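Local structure of inositol dehydrogenase (Lactobacillus casei, 4MKX) at residues T163-Y168 / T263-T268; L191-S196 / A337-Q342; T207-D212 / Q240-T245. The protein probably catalyses the NAD-dependent oxidation of scyllo-inositol, as a sugar alcohol dehydrogenase of the Gfo/Idh/MocA family with a Rossmann-fold domain. One frame throughout, in Å; residues are numbered along the deposited sequence.

Contact 1 (T163-Y168 / T263-T268); sequences TLIRSY and TEIIGT
Residues 163-168 and 263-267 pair as antiparallel strands, their axes 4.6 Å apart and 173° between directions. Leu164 faces Ile266 and Arg166 faces Glu264 as hydrogen-bonded pairs; Ile165-Ile265 and Ser167-Thr263 are non-hydrogen-bonded pairs. At one end Ile266 O accepts from both Thr163 N (2.8 Å) and, longer, Leu164 N (3.3 Å), a classic beta bulge. Both strands belong to the large mixed sheet of the C-terminal domain, where helix 197-207 packs on the Ile165 and Ile265 face. On the other face Arg166 and Glu264 form a salt bridge, NH2 to OE1 at 2.9 Å. A bend at chi3 (59°) turns the guanidinium over the carboxylate: OE1 lies near the guanidinium plane but is met from above its own, the planes standing 83° apart. Glu262 also pairs with Arg166, and Arg273 with Glu264, while Tyr168 of the second subunit bonds Glu264 OE2. With an alanine at Arg166, Glu262 would probably lose a cationic mate and Glu264 one of its cations. Beside this pair, Leu164 CD2 lies 4.0 Å from Ile266 CD1, the two side chains pointing the same way. Arg166 NH1 sits over the ring centre of Tyr168 of its own strand, 3.3 Å above the plane.

Contact 2 (L191-S196 / A337-Q342); sequences LFLDMS and AALALQ
Phe192 meets Leu341 and Gln342 where the short helix 191-195 packs against the long C-terminal helix 328-347. This is helix-helix packing in a roughly antiparallel sense, the segment axes 149° apart in direction and 8.4 Å at closest approach. The Phe192 side chain leaves its helix toward the partner with CG anti to the carbonyl carbon, and the second torsion turns one ring face to Leu341. The CB of Leu341 stands over that face, 4.3 Å from the ring centroid and 28° off the normal, a CH-pi contact; the two side chains cross at about a right angle. Leu341 also touches Val214 and Phe192 touches Ala216, both of strand 211-219, so each helix rests on the sheet of the C-terminal domain; Leu341 further packs on Ile200 of helix 197-207.

Gln342 approaches the same ring differently. Its chain bends at chi2 and brings the amide to the ring edge, with CD in the ring plane and the amide plane turned 43° from it. Further along, the small Ala338 lets the helices come close: its CB is 4.0 Å from Leu193 CA, and the nearest pair of CA atoms, Leu193 and Ala338, is 5.2 Å apart. Leu193 CD1 lies 4.2 Å from Ala338 CB. The sole polar link between the segments is a weak hydrogen bond from Phe192 N to Gln342 OE1, 3.5 Å long.

Contact 3 (T207-D212 / Q240-T245); sequences TGKEID and QLEDKT
Lys209 runs across the turn 241-244 with its chain extended beyond CG, crossing Glu242, Asp243 and Thr245 each at about a right angle. Its end forms a salt bridge, NZ to Asp243 OD2 at 2.9 Å, on the syn side and 30° out of the carboxylate plane; a weak hydrogen bond runs from NZ to Thr245 OG1. The other carboxylate oxygen, Asp243 OD1, takes the Thr245 hydroxyl at 2.7 Å, which probably restricts the group's rotation. Asp161 also pairs with Lys209, and Arg221 of the second subunit with Asp243.

This is the turn of a beta hairpin beside the end of a helix: Leu241 to Lys244 is a type I turn linking strands 234-241 and 246-252, with Leu241 N bonded to Thr245 O (2.7 Å) between the arms, while Gly208, with positive phi, ends helix 197-207 and leads into strand 211-219. The strands meet at the non-hydrogen-bonded pair Ile211-Leu241, flanked by backbone bonds from Asp212 N to Gln240 O (2.9 Å) and from Glu242 N to Glu210 O (3.0 Å).

Leu241 drops its CB to 3.4 Å from Glu210 O, and its side chain crosses that of Ile211 at a slant, CD1 4.1 Å from Ile211 CG1. Its CD2 meets Thr207 OG1 tip to tip; that oxygen accepts from Lys209 N (3.0 Å) in an ST turn, and the hydroxyl is also hydrogen-bonded to Ile203 O.

How the contacts relate
All three contacts gather around the mixed sheet of the C-terminal domain; contacts 1 and 3 lie on the same side of the chain's centre. Contact 1 pairs strands 162-172 and 260-267, and contact 3 joins strands 211-219 and 234-241 of the same sheet; their centres are about 13 Å apart, and Ile165 CD1 packs on Thr207 CG2 at 3.8 Å. Contact 2, between helices, is centred about 17 Å from the centre of contact 3, which it meets where Ala337 CB touches Ile211 CD1. Along the chain contact 3 falls within the span of each of the others, whose segments alternate. Contacts 1 and 3 also reach the second subunit, so this sheet serves both domain and assembly.

Contact 1 (T163-Y168 / T263-T268)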
ATOM      1  N   THR A 163      12.987 -20.497   5.645  1.00 12.26           N
ATOM      2  CA  THR A 163      12.837 -21.587   4.690  1.00 11.23           C
ATOM      3  C   THR A 163      13.192 -21.144   3.268  1.00 11.07           C
ATOM      4  O   THR A 163      13.670 -21.930   2.471  1.00 10.05           O
ATOM      5  CB  THR A 163      11.409 -22.112   4.678  1.00 18.18           C
ATOM      6  OG1 THR A 163      10.573 -21.114   4.101  1.00 17.11           O
ATOM      7  CG2 THR A 163      10.925 -22.404   6.076  1.00 14.02           C
ATOM      8  N   LEU A 164      12.948 -19.878   2.944  1.00  9.34           N
ATOM      9  CA  LEU A 164      13.212 -19.411   1.589  1.00  7.28           C
ATOM     10  C   LEU A 164      13.563 -17.929   1.606  1.00  7.14           C
ATOM     11  O   LEU A 164      12.942 -17.145   2.317  1.00  9.56           O
ATOM     12  CB  LEU A 164      11.980 -19.634   0.696  1.00 10.10           C
ATOM     13  CG  LEU A 164      12.121 -19.304  -0.800  1.00 12.08           C
ATOM     14  CD1 LEU A 164      11.224 -20.234  -1.588  1.00 14.27           C
ATOM     15  CD2 LEU A 164      11.726 -17.865  -1.097  1.00 13.84           C
ATOM     16  N   ILE A 165      14.561 -17.557   0.816  1.00  8.28           N
ATOM     17  CA  ILE A 165      14.837 -16.147   0.610  1.00  8.69           C
ATOM     18  C   ILE A 165      14.786 -15.855  -0.883  1.00  7.99           C
ATOM     19  O   ILE A 165      15.366 -16.575  -1.681  1.00 11.03           O
ATOM     20  CB  ILE A 165      16.205 -15.747   1.179  1.00  8.81           C
ATOM     21  CG1 ILE A 165      16.177 -15.865   2.694  1.00 10.20           C
ATOM     22  CG2 ILE A 165      16.508 -14.296   0.818  1.00 10.09           C
ATOM     23  CD1 ILE A 165      17.479 -15.431   3.355  1.00 14.96           C
ATOM     24  N   ARG A 166      14.059 -14.802  -1.255  1.00  9.59           N
ATOM     25  CA  ARG A 166      14.006 -14.362  -2.646  1.00  6.64           C
ATOM     26  C   ARG A 166      14.599 -12.964  -2.666  1.00  8.11           C
ATOM     27  O   ARG A 166      14.194 -12.111  -1.887  1.00 10.54           O
ATOM     28  CB  ARG A 166      12.562 -14.305  -3.155  1.00  7.94           C
ATOM     29  CG  ARG A 166      12.456 -13.688  -4.547  1.00  7.65           C
ATOM     30  CD  ARG A 166      10.998 -13.651  -5.090  1.00  8.29           C
ATOM     31  NE  ARG A 166      10.081 -12.887  -4.244  1.00  6.34           N
ATOM     32  CZ  ARG A 166       9.912 -11.573  -4.316  1.00  8.86           C
ATOM     33  NH1 ARG A 166      10.617 -10.863  -5.188  1.00  8.93           N
ATOM     34  NH2 ARG A 166       9.060 -10.959  -3.503  1.00  9.61           N
ATOM     35  N   SER A 167      15.583 -12.737  -3.519  1.00  6.16           N
ATOM     36  CA  SER A 167      16.154 -11.400  -3.616  1.00  7.65           C
ATOM     37  C   SER A 167      16.288 -10.959  -5.066  1.00  8.79           C
ATOM     38  O   SER A 167      16.731 -11.725  -5.928  1.00  8.98           O
ATOM     39  CB  SER A 167      17.499 -11.338  -2.868  1.00  5.94           C
ATOM     40  OG  SER A 167      17.763 -10.010  -2.438  1.00  9.84           O
ATOM     41  N   TYR A 168      15.856  -9.728  -5.343  1.00  8.36           N
ATOM     42  CA  TYR A 168      15.906  -9.173  -6.681  1.00  7.72           C
ATOM     43  C   TYR A 168      16.811  -7.965  -6.655  1.00  8.24           C
ATOM     44  O   TYR A 168      16.683  -7.118  -5.767  1.00  8.58           O
ATOM     45  CB  TYR A 168      14.527  -8.641  -7.076  1.00  7.96           C
ATOM     46  CG  TYR A 168      13.494  -9.643  -7.535  1.00  7.13           C
ATOM     47  CD1 TYR A 168      13.626 -11.010  -7.310  1.00  6.58           C
ATOM     48  CD2 TYR A 168      12.367  -9.199  -8.198  1.00  9.67           C
ATOM     49  CE1 TYR A 168      12.647 -11.906  -7.754  1.00  8.33           C
ATOM     50  CE2 TYR A 168      11.389 -10.074  -8.629  1.00  7.23           C
ATOM     51  CZ  TYR A 168      11.529 -11.415  -8.416  1.00  8.77           C
ATOM     52  OH  TYR A 168      10.547 -12.259  -8.874  1.00  9.39           O
ATOM     53  N   THR A 263      14.049  -7.814  -1.048  1.00  6.45           N
ATOM     54  CA  THR A 263      14.407  -9.089  -0.433  1.00  6.69           C
ATOM     55  C   THR A 263      13.237  -9.598   0.375  1.00  6.85           C
ATOM     56  O   THR A 263      12.709  -8.899   1.239  1.00  9.76           O
ATOM     57  CB  THR A 263      15.633  -8.934   0.470  1.00  7.52           C
ATOM     58  OG1 THR A 263      16.725  -8.473  -0.330  1.00  8.17           O
ATOM     59  CG2 THR A 263      16.030 -10.276   1.068  1.00  9.02           C
ATOM     60  N   GLU A 264      12.847 -10.837   0.097  1.00  5.88           N
ATOM     61  CA  GLU A 264      11.732 -11.483   0.762  1.00  6.33           C
ATOM     62  C   GLU A 264      12.278 -12.639   1.583  1.00  5.70           C
ATOM     63  O   GLU A 264      13.103 -13.417   1.095  1.00 10.17           O
ATOM     64  CB  GLU A 264      10.791 -12.033  -0.306  1.00  8.37           C
ATOM     65  CG  GLU A 264       9.775 -13.019   0.165  1.00  8.48           C
ATOM     66  CD  GLU A 264       9.027 -13.593  -1.006  1.00  9.45           C
ATOM     67  OE1 GLU A 264       8.129 -12.891  -1.521  1.00 10.75           O
ATOM     68  OE2 GLU A 264       9.357 -14.713  -1.448  1.00 13.05           O
ATOM     69  N   ILE A 265      11.827 -12.745   2.828  1.00  8.58           N
ATOM     70  CA  ILE A 265      12.243 -13.847   3.690  1.00  8.74           C
ATOM     71  C   ILE A 265      10.986 -14.579   4.160  1.00  9.10           C
ATOM     72  O   ILE A 265      10.107 -13.982   4.783  1.00 10.62           O
ATOM     73  CB  ILE A 265      13.031 -13.317   4.910  1.00 10.75           C
ATOM     74  CG1 ILE A 265      14.201 -12.435   4.457  1.00 13.16           C
ATOM     75  CG2 ILE A 265      13.573 -14.485   5.730  1.00 16.24           C
ATOM     76  CD1 ILE A 265      14.889 -11.738   5.592  1.00 19.25           C
ATOM     77  N   ILE A 266      10.893 -15.865   3.834  1.00  8.63           N
ATOM     78  CA  ILE A 266       9.790 -16.696   4.295  1.00  8.90           C
ATOM     79  C   ILE A 266      10.294 -17.586   5.422  1.00  9.17           C
ATOM     80  O   ILE A 266      11.303 -18.275   5.270  1.00 12.14           O
ATOM     81  CB  ILE A 266       9.266 -17.587   3.173  1.00 10.52           C
ATOM     82  CG1 ILE A 266       8.822 -16.715   1.991  1.00 12.96           C
ATOM     83  CG2 ILE A 266       8.085 -18.400   3.677  1.00 11.65           C
ATOM     84  CD1 ILE A 266       8.220 -17.497   0.839  1.00 13.71           C
ATOM     85  N   GLY A 267       9.622 -17.529   6.564  1.00 12.76           N
ATOM     86  CA  GLY A 267      10.025 -18.322   7.713  1.00 14.31           C
ATOM     87  C   GLY A 267       8.911 -19.281   8.105  1.00 17.75           C
ATOM     88  O   GLY A 267       7.849 -19.321   7.477  1.00 15.73           O
ATOM     89  N   THR A 268       9.146 -20.054   9.153  1.00 15.58           N
ATOM     90  CA  THR A 268       8.155 -21.033   9.579  1.00 14.96           C
ATOM     91  C   THR A 268       6.997 -20.354  10.299  1.00 18.69           C
ATOM     92  O   THR A 268       5.919 -20.933  10.399  1.00 21.67           O
ATOM     93  CB  THR A 268       8.786 -22.107  10.485  1.00 17.64           C
ATOM     94  OG1 THR A 268       9.447 -21.476  11.586  1.00 17.51           O
ATOM     95  CG2 THR A 268       9.784 -22.945   9.697  1.00 18.74           C
TER

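Contact 2 (L191-S196 / A337-Q342)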
ATOM      1  N   LEU A 191      26.576 -10.878 -15.330  1.00 24.48           N
ATOM      2  CA  LEU A 191      25.429 -10.329 -14.621  1.00 21.80           C
ATOM      3  C   LEU A 191      25.430 -10.651 -13.133  1.00 17.42           C
ATOM      4  O   LEU A 191      25.152  -9.785 -12.301  1.00 17.47           O
ATOM      5  CB  LEU A 191      24.134 -10.848 -15.259  1.00 21.54           C
ATOM      6  CG  LEU A 191      22.812 -10.362 -14.659  1.00 20.49           C
ATOM      7  CD1 LEU A 191      22.611  -8.890 -14.928  1.00 22.20           C
ATOM      8  CD2 LEU A 191      21.639 -11.173 -15.223  1.00 17.27           C
ATOM      9  N   PHE A 192      25.735 -11.896 -12.791  1.00 17.27           N
ATOM     10  CA  PHE A 192      25.623 -12.312 -11.403  1.00 17.17           C
ATOM     11  C   PHE A 192      26.770 -11.744 -10.574  1.00 20.31           C
ATOM     12  O   PHE A 192      26.595 -11.402  -9.403  1.00 18.96           O
ATOM     13  CB  PHE A 192      25.522 -13.836 -11.316  1.00 19.88           C
ATOM     14  CG  PHE A 192      24.342 -14.397 -12.069  1.00 17.71           C
ATOM     15  CD1 PHE A 192      23.059 -14.288 -11.547  1.00 23.07           C
ATOM     16  CD2 PHE A 192      24.514 -15.017 -13.301  1.00 20.21           C
ATOM     17  CE1 PHE A 192      21.963 -14.796 -12.236  1.00 19.25           C
ATOM     18  CE2 PHE A 192      23.421 -15.526 -13.997  1.00 21.60           C
ATOM     19  CZ  PHE A 192      22.142 -15.407 -13.465  1.00 18.32           C
ATOM     20  N   LEU A 193      27.937 -11.628 -11.195  1.00 20.46           N
ATOM     21  CA  LEU A 193      29.079 -10.995 -10.548  1.00 24.42           C
ATOM     22  C   LEU A 193      28.775  -9.530 -10.268  1.00 24.67           C
ATOM     23  O   LEU A 193      29.055  -9.014  -9.181  1.00 26.29           O
ATOM     24  CB  LEU A 193      30.305 -11.087 -11.453  1.00 24.43           C
ATOM     25  CG  LEU A 193      31.656 -10.880 -10.780  1.00 33.61           C
ATOM     26  CD1 LEU A 193      32.146 -12.211 -10.232  1.00 33.56           C
ATOM     27  CD2 LEU A 193      32.649 -10.263 -11.766  1.00 34.56           C
ATOM     28  N   ASP A 194      28.208  -8.853 -11.261  1.00 22.30           N
ATOM     29  CA  ASP A 194      27.939  -7.424 -11.146  1.00 19.82           C
ATOM     30  C   ASP A 194      26.775  -7.110 -10.212  1.00 24.05           C
ATOM     31  O   ASP A 194      26.856  -6.205  -9.374  1.00 25.72           O
ATOM     32  CB  ASP A 194      27.660  -6.825 -12.530  1.00 24.20           C
ATOM     33  CG  ASP A 194      28.903  -6.738 -13.395  1.00 35.03           C
ATOM     34  OD1 ASP A 194      30.023  -6.728 -12.834  1.00 37.16           O
ATOM     35  OD2 ASP A 194      28.756  -6.665 -14.637  1.00 41.47           O
ATOM     36  N   MET A 195      25.690  -7.864 -10.358  1.00 19.58           N
ATOM     37  CA  MET A 195      24.415  -7.495  -9.745  1.00 21.21           C
ATOM     38  C   MET A 195      24.017  -8.297  -8.505  1.00 21.08           C
ATOM     39  O   MET A 195      23.251  -7.808  -7.675  1.00 22.24           O
ATOM     40  CB  MET A 195      23.283  -7.608 -10.781  1.00 20.87           C
ATOM     41  CG  MET A 195      23.348  -6.579 -11.887  1.00 23.82           C
ATOM     42  SD  MET A 195      23.241  -4.902 -11.238  1.00 29.29           S
ATOM     43  CE  MET A 195      21.522  -4.849 -10.726  1.00 20.77           C
ATOM     44  N   SER A 196      24.509  -9.526  -8.380  1.00 15.35           N
ATOM     45  CA  SER A 196      23.968 -10.419  -7.362  1.00 14.24           C
ATOM     46  C   SER A 196      24.852 -10.637  -6.142  1.00 12.98           C
ATOM     47  O   SER A 196      24.443 -11.334  -5.219  1.00 14.94           O
ATOM     48  CB  SER A 196      23.643 -11.779  -7.979  1.00 15.37           C
ATOM     49  OG  SER A 196      22.760 -11.623  -9.073  1.00 18.71           O
ATOM     50  N   ALA A 337      30.229 -17.954  -5.029  1.00 13.63           N
ATOM     51  CA  ALA A 337      28.837 -18.241  -5.404  1.00 12.49           C
ATOM     52  C   ALA A 337      28.492 -17.560  -6.715  1.00 15.62           C
ATOM     53  O   ALA A 337      27.796 -18.137  -7.554  1.00 14.84           O
ATOM     54  CB  ALA A 337      27.868 -17.828  -4.301  1.00 14.40           C
ATOM     55  N   ALA A 338      28.972 -16.337  -6.901  1.00 14.67           N
ATOM     56  CA  ALA A 338      28.717 -15.624  -8.148  1.00 13.37           C
ATOM     57  C   ALA A 338      29.357 -16.331  -9.346  1.00 16.43           C
ATOM     58  O   ALA A 338      28.751 -16.432 -10.413  1.00 15.08           O
ATOM     59  CB  ALA A 338      29.186 -14.168  -8.045  1.00 18.48           C
ATOM     60  N   LEU A 339      30.584 -16.816  -9.176  1.00 15.56           N
ATOM     61  CA  LEU A 339      31.224 -17.613 -10.218  1.00 13.33           C
ATOM     62  C   LEU A 339      30.437 -18.886 -10.519  1.00 12.51           C
ATOM     63  O   LEU A 339      30.324 -19.292 -11.669  1.00 16.32           O
ATOM     64  CB  LEU A 339      32.647 -17.981  -9.798  1.00 14.91           C
ATOM     65  CG  LEU A 339      33.607 -16.799  -9.723  1.00 18.42           C
ATOM     66  CD1 LEU A 339      34.943 -17.264  -9.188  1.00 19.53           C
ATOM     67  CD2 LEU A 339      33.768 -16.164 -11.098  1.00 20.77           C
ATOM     68  N   ALA A 340      29.915 -19.516  -9.475  1.00 12.22           N
ATOM     69  CA  ALA A 340      29.119 -20.725  -9.630  1.00 11.09           C
ATOM     70  C   ALA A 340      27.847 -20.443 -10.413  1.00 13.81           C
ATOM     71  O   ALA A 340      27.438 -21.260 -11.238  1.00 13.46           O
ATOM     72  CB  ALA A 340      28.791 -21.323  -8.279  1.00 15.05           C
ATOM     73  N   LEU A 341      27.222 -19.297 -10.148  1.00 14.32           N
ATOM     74  CA  LEU A 341      26.023 -18.903 -10.887  1.00 12.54           C
ATOM     75  C   LEU A 341      26.358 -18.666 -12.352  1.00 16.08           C
ATOM     76  O   LEU A 341      25.607 -19.054 -13.235  1.00 16.28           O
ATOM     77  CB  LEU A 341      25.405 -17.635 -10.283  1.00 12.97           C
ATOM     78  CG  LEU A 341      24.738 -17.791  -8.924  1.00 14.48           C
ATOM     79  CD1 LEU A 341      24.470 -16.411  -8.319  1.00 16.06           C
ATOM     80  CD2 LEU A 341      23.434 -18.555  -9.056  1.00 15.95           C
ATOM     81  N   GLN A 342      27.500 -18.043 -12.616  1.00 16.33           N
ATOM     82  CA  GLN A 342      27.919 -17.795 -13.985  1.00 16.81           C
ATOM     83  C   GLN A 342      28.203 -19.104 -14.718  1.00 18.47           C
ATOM     84  O   GLN A 342      27.883 -19.250 -15.904  1.00 17.06           O
ATOM     85  CB  GLN A 342      29.182 -16.943 -14.003  1.00 20.36           C
ATOM     86  CG  GLN A 342      29.218 -15.978 -15.147  1.00 28.19           C
ATOM     87  CD  GLN A 342      28.105 -14.957 -15.051  1.00 28.19           C
ATOM     88  OE1 GLN A 342      27.988 -14.235 -14.054  1.00 34.69           O
ATOM     89  NE2 GLN A 342      27.269 -14.897 -16.082  1.00 34.39           N
TER

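Contact 3 (T207-D212 / Q240-T245)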
ATOM      1  N   THR A 207      20.957 -15.994   7.126  1.00 19.14           N
ATOM      2  CA  THR A 207      20.833 -17.413   7.467  1.00 21.41           C
ATOM      3  C   THR A 207      21.973 -17.956   8.327  1.00 25.79           C
ATOM      4  O   THR A 207      21.746 -18.796   9.200  1.00 28.64           O
ATOM      5  CB  THR A 207      20.709 -18.305   6.220  1.00 18.53           C
ATOM      6  OG1 THR A 207      21.893 -18.221   5.425  1.00 18.13           O
ATOM      7  CG2 THR A 207      19.507 -17.902   5.381  1.00 17.91           C
ATOM      8  N   GLY A 208      23.189 -17.473   8.084  1.00 19.70           N
ATOM      9  CA  GLY A 208      24.375 -18.069   8.678  1.00 21.69           C
ATOM     10  C   GLY A 208      24.823 -19.335   7.963  1.00 24.50           C
ATOM     11  O   GLY A 208      25.732 -20.037   8.422  1.00 24.80           O
ATOM     12  N   LYS A 209      24.203 -19.620   6.818  1.00 24.82           N
ATOM     13  CA  LYS A 209      24.445 -20.867   6.100  1.00 20.27           C
ATOM     14  C   LYS A 209      25.141 -20.600   4.763  1.00 22.69           C
ATOM     15  O   LYS A 209      25.141 -19.461   4.285  1.00 21.88           O
ATOM     16  CB  LYS A 209      23.105 -21.598   5.902  1.00 22.84           C
ATOM     17  CG  LYS A 209      22.214 -21.611   7.163  1.00 26.48           C
ATOM     18  CD  LYS A 209      20.725 -21.920   6.864  1.00 29.76           C
ATOM     19  CE  LYS A 209      19.834 -21.776   8.115  1.00 28.72           C
ATOM     20  NZ  LYS A 209      18.368 -22.039   7.865  1.00 27.56           N
ATOM     21  N   GLU A 210      25.751 -21.630   4.167  1.00 20.70           N
ATOM     22  CA  GLU A 210      26.410 -21.486   2.863  1.00 16.75           C
ATOM     23  C   GLU A 210      25.536 -22.038   1.730  1.00 16.67           C
ATOM     24  O   GLU A 210      24.627 -22.829   1.971  1.00 21.39           O
ATOM     25  CB  GLU A 210      27.757 -22.215   2.808  1.00 21.79           C
ATOM     26  CG  GLU A 210      28.824 -21.723   3.784  1.00 22.83           C
ATOM     27  CD  GLU A 210      29.044 -20.228   3.738  1.00 25.38           C
ATOM     28  OE1 GLU A 210      29.145 -19.653   2.626  1.00 24.07           O
ATOM     29  OE2 GLU A 210      29.145 -19.630   4.835  1.00 30.42           O
ATOM     30  N   ILE A 211      25.841 -21.624   0.503  1.00 17.00           N
ATOM     31  CA  ILE A 211      25.109 -22.089  -0.684  1.00 16.70           C
ATOM     32  C   ILE A 211      25.760 -23.360  -1.232  1.00 18.25           C
ATOM     33  O   ILE A 211      26.974 -23.391  -1.455  1.00 19.50           O
ATOM     34  CB  ILE A 211      25.088 -21.010  -1.780  1.00 18.41           C
ATOM     35  CG1 ILE A 211      24.370 -19.752  -1.265  1.00 21.59           C
ATOM     36  CG2 ILE A 211      24.416 -21.535  -3.045  1.00 17.73           C
ATOM     37  CD1 ILE A 211      24.846 -18.463  -1.893  1.00 18.69           C
ATOM     38  N   ASP A 212      24.949 -24.394  -1.463  1.00 18.78           N
ATOM     39  CA  ASP A 212      25.461 -25.695  -1.902  1.00 17.63           C
ATOM     40  C   ASP A 212      25.456 -25.836  -3.417  1.00 19.78           C
ATOM     41  O   ASP A 212      26.503 -25.969  -4.039  1.00 21.70           O
ATOM     42  CB  ASP A 212      24.662 -26.832  -1.266  1.00 21.66           C
ATOM     43  CG  ASP A 212      25.237 -28.206  -1.592  1.00 23.10           C
ATOM     44  OD1 ASP A 212      26.463 -28.303  -1.810  1.00 32.11           O
ATOM     45  OD2 ASP A 212      24.463 -29.180  -1.624  1.00 30.68           O
ATOM     46  N   GLN A 240      20.138 -24.085  -3.593  1.00 11.69           N
ATOM     47  CA  GLN A 240      19.838 -24.913  -2.455  1.00  9.61           C
ATOM     48  C   GLN A 240      20.995 -24.698  -1.500  1.00 13.70           C
ATOM     49  O   GLN A 240      22.156 -24.831  -1.894  1.00 15.90           O
ATOM     50  CB  GLN A 240      19.813 -26.368  -2.890  1.00 13.56           C
ATOM     51  CG  GLN A 240      19.336 -27.333  -1.838  1.00 14.47           C
ATOM     52  CD  GLN A 240      19.028 -28.690  -2.462  1.00 20.18           C
ATOM     53  OE1 GLN A 240      19.859 -29.252  -3.179  1.00 21.20           O
ATOM     54  NE2 GLN A 240      17.833 -29.198  -2.218  1.00 18.75           N
ATOM     55  N   LEU A 241      20.676 -24.342  -0.264  1.00 13.85           N
ATOM     56  CA  LEU A 241      21.728 -24.078   0.721  1.00 18.15           C
ATOM     57  C   LEU A 241      22.056 -25.377   1.458  1.00 20.84           C
ATOM     58  O   LEU A 241      21.394 -26.394   1.248  1.00 19.60           O
ATOM     59  CB  LEU A 241      21.289 -22.987   1.691  1.00 19.07           C
ATOM     60  CG  LEU A 241      21.442 -21.524   1.252  1.00 19.57           C
ATOM     61  CD1 LEU A 241      20.767 -21.200  -0.080  1.00 22.72           C
ATOM     62  CD2 LEU A 241      20.922 -20.607   2.350  1.00 23.89           C
ATOM     63  N   GLU A 242      23.070 -25.342   2.322  0.85 22.05           N
ATOM     64  CA  GLU A 242      23.575 -26.559   2.968  0.85 23.84           C
ATOM     65  C   GLU A 242      22.554 -27.355   3.786  0.85 22.22           C
ATOM     66  O   GLU A 242      22.677 -28.578   3.908  0.85 25.47           O
ATOM     67  CB  GLU A 242      24.786 -26.224   3.846  0.85 23.53           C
ATOM     68  CG  GLU A 242      24.406 -25.565   5.155  0.85 26.14           C
ATOM     69  CD  GLU A 242      25.601 -25.032   5.905  0.85 30.15           C
ATOM     70  OE1 GLU A 242      26.699 -25.627   5.787  0.85 29.88           O
ATOM     71  OE2 GLU A 242      25.439 -24.007   6.601  0.85 28.69           O
ATOM     72  N   ASP A 243      21.553 -26.681   4.349  1.00 24.17           N
ATOM     73  CA  ASP A 243      20.550 -27.352   5.168  1.00 21.38           C
ATOM     74  C   ASP A 243      19.233 -27.517   4.413  1.00 17.95           C
ATOM     75  O   ASP A 243      18.185 -27.723   5.020  1.00 26.76           O
ATOM     76  CB  ASP A 243      20.293 -26.569   6.448  1.00 27.71           C
ATOM     77  CG  ASP A 243      19.692 -25.213   6.177  1.00 28.31           C
ATOM     78  OD1 ASP A 243      20.143 -24.570   5.199  1.00 27.07           O
ATOM     79  OD2 ASP A 243      18.777 -24.805   6.926  1.00 29.98           O
ATOM     80  N   LYS A 244      19.328 -27.431   3.087  1.00 23.19           N
ATOM     81  CA  LYS A 244      18.196 -27.565   2.170  1.00 19.99           C
ATOM     82  C   LYS A 244      17.311 -26.316   2.160  1.00 20.98           C
ATOM     83  O   LYS A 244      16.170 -26.374   1.706  1.00 23.95           O
ATOM     84  CB  LYS A 244      17.371 -28.823   2.457  1.00 25.60           C
ATOM     85  CG  LYS A 244      18.185 -30.116   2.452  1.00 25.35           C
ATOM     86  CD  LYS A 244      18.616 -30.485   1.052  1.00 28.23           C
ATOM     87  CE  LYS A 244      19.196 -31.896   0.996  0.68 28.31           C
ATOM     88  NZ  LYS A 244      20.647 -31.905   1.308  0.89 31.23           N
ATOM     89  N   THR A 245      17.859 -25.201   2.656  1.00 23.34           N
ATOM     90  CA  THR A 245      17.187 -23.897   2.575  1.00 21.71           C
ATOM     91  C   THR A 245      17.144 -23.486   1.130  1.00 16.57           C
ATOM     92  O   THR A 245      18.070 -23.775   0.367  1.00 17.30           O
ATOM     93  CB  THR A 245      17.963 -22.798   3.341  1.00 17.53           C
ATOM     94  OG1 THR A 245      17.945 -23.097   4.733  1.00 15.99           O
ATOM     95  CG2 THR A 245      17.333 -21.414   3.126  1.00 19.34           C
TER
HETATM   96  O   HOH W   1      22.268 -29.044   0.278  1.00 30.77           O